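Local coordinates for type III export protein PSCG (Pseudomonas aeruginosa, PDB 2UWJ) that acts with PscE as a cytoplasmic chaperone that keeps the PscF needle protein of the type III secretion system from polymerising prematurely, at residues E30-R34 with L35-E39. Sequence-based numbering, arbitrary orientation.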
# COMPACT_ATOMS: atom_id res chain seq x y z
N GLU C 30 -15.48 2.08 -16.21
CA GLU C 30 -16.22 3.05 -17.07
C GLU C 30 -16.56 4.31 -16.27
O GLU C 30 -16.33 5.46 -16.72
CB GLU C 30 -17.51 2.42 -17.61
CG GLU C 30 -17.17 1.58 -18.75
CD GLU C 30 -18.38 0.84 -19.33
OE1 GLU C 30 -19.52 1.32 -19.09
OE2 GLU C 30 -18.16 -0.19 -20.02
N TRP C 31 -17.05 4.10 -15.07
CA TRP C 31 -17.35 5.23 -14.17
C TRP C 31 -16.06 6.03 -13.83
O TRP C 31 -16.09 7.25 -13.85
CB TRP C 31 -18.02 4.67 -12.93
CG TRP C 31 -18.21 5.64 -11.83
CD1 TRP C 31 -19.11 6.68 -11.77
CD2 TRP C 31 -17.55 5.61 -10.58
NE1 TRP C 31 -19.03 7.29 -10.54
CE2 TRP C 31 -18.08 6.64 -9.79
CE3 TRP C 31 -16.54 4.79 -10.04
CZ2 TRP C 31 -17.66 6.89 -8.50
CZ3 TRP C 31 -16.10 5.03 -8.74
CH2 TRP C 31 -16.67 6.08 -7.98
N LEU C 32 -14.93 5.37 -13.54
CA LEU C 32 -13.67 6.07 -13.26
C LEU C 32 -13.26 6.92 -14.48
O LEU C 32 -12.69 8.01 -14.33
CB LEU C 32 -12.53 5.09 -12.93
CG LEU C 32 -12.66 4.45 -11.54
CD1 LEU C 32 -11.67 3.27 -11.49
CD2 LEU C 32 -12.33 5.51 -10.43
N GLU C 33 -13.51 6.42 -15.68
CA GLU C 33 -13.18 7.21 -16.85
C GLU C 33 -14.08 8.47 -16.90
O GLU C 33 -13.62 9.56 -17.23
CB GLU C 33 -13.30 6.36 -18.11
CG GLU C 33 -12.06 5.51 -18.34
CD GLU C 33 -12.21 4.50 -19.46
OE1 GLU C 33 -13.28 4.46 -20.10
OE2 GLU C 33 -11.24 3.73 -19.71
N ARG C 34 -15.36 8.33 -16.56
CA ARG C 34 -16.21 9.53 -16.53
C ARG C 34 -15.65 10.54 -15.54
O ARG C 34 -15.80 11.76 -15.74
CB ARG C 34 -17.61 9.17 -16.09
CG ARG C 34 -18.26 8.35 -17.12
CD ARG C 34 -19.68 8.79 -17.28
NE ARG C 34 -19.83 10.21 -17.58
CZ ARG C 34 -20.83 10.68 -18.30
NH1 ARG C 34 -21.73 9.84 -18.79
NH2 ARG C 34 -20.94 11.98 -18.54
N LEU C 35 -15.00 10.06 -14.49
CA LEU C 35 -14.44 10.94 -13.47
C LEU C 35 -13.02 11.41 -13.79
O LEU C 35 -12.42 12.13 -13.00
CB LEU C 35 -14.43 10.23 -12.10
CG LEU C 35 -15.73 9.67 -11.53
CD1 LEU C 35 -15.47 9.19 -10.12
CD2 LEU C 35 -16.80 10.71 -11.51
N GLY C 36 -12.47 10.96 -14.91
CA GLY C 36 -11.14 11.40 -15.28
C GLY C 36 -10.00 10.57 -14.71
O GLY C 36 -8.83 10.93 -14.88
N GLN C 37 -10.31 9.45 -14.09
CA GLN C 37 -9.24 8.61 -13.48
C GLN C 37 -8.86 7.56 -14.54
O GLN C 37 -9.08 6.35 -14.36
CB GLN C 37 -9.81 7.96 -12.22
CG GLN C 37 -10.03 8.99 -11.07
CD GLN C 37 -8.74 9.66 -10.61
OE1 GLN C 37 -7.64 9.13 -10.77
NE2 GLN C 37 -8.87 10.83 -9.99
N ASP C 38 -8.31 8.06 -15.62
CA ASP C 38 -8.00 7.19 -16.77
C ASP C 38 -6.96 6.10 -16.54
O ASP C 38 -7.13 4.96 -17.00
CB ASP C 38 -7.56 8.03 -17.95
CG ASP C 38 -8.61 9.05 -18.39
OD1 ASP C 38 -9.81 8.91 -18.00
OD2 ASP C 38 -8.25 9.96 -19.14
N GLU C 39 -5.86 6.46 -15.88
CA GLU C 39 -4.80 5.49 -15.64
C GLU C 39 -5.32 4.36 -14.78
O GLU C 39 -5.10 3.18 -15.10
CB GLU C 39 -3.56 6.15 -14.99
CG GLU C 39 -2.40 5.08 -14.90
CD GLU C 39 -1.08 5.67 -14.37
OE1 GLU C 39 -1.08 6.84 -13.96
OE2 GLU C 39 -0.07 4.98 -14.39
O HOH W 1 -8.82 4.62 -19.34
O HOH W 2 -11.48 10.85 -18.96
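Leu35 lays its side chain back along the last turn of helix 22-34 and ends against the indole of Trp31. Its CB passes 3.6 Å from Leu32 O, and CG lies 3.4 Å from Trp31 O. From there CD1 reaches over one face of the indole as a CH-pi contact, 3.8 Å from the centroid of the six-membered ring and displaced toward the rim, nearest to CZ2. CD2 lies 4.2 Å from Trp31 NE1, in the five-membered ring of the indole. Trp31 CG, anti to the backbone N (chi1 171°), brings the indole beneath CD1; Ile6 of helix 4-17 touches both side chains, and Ala56 of the neighbouring PscE chain also packs on Trp31. The backbone beneath closes in a Schellman motif: the N-H of Gly36, at positive phi, bonds Glu33 O (N to O 2.9 Å) from above the carbonyl plane, and Gln37 N bonds Leu32 O at 2.8 Å. This tight turn joins helices 22-34 and 38-51 of a TPR-clan chaperone, with Gln37 as N-cap residue of the second. Gln37 CB rests 3.9 Å from Leu32 CD2. On another side of the turn, two waters bridge the helices: one donates to Glu33 OE2 and Asp38 O, the other to Glu33 O and Asp38 OD1 (2.7 Å from the water oxygen). The Glu33 carboxylate, turned 86° against that of Asp38, also forms a salt bridge with Arg45 of helix 38-51.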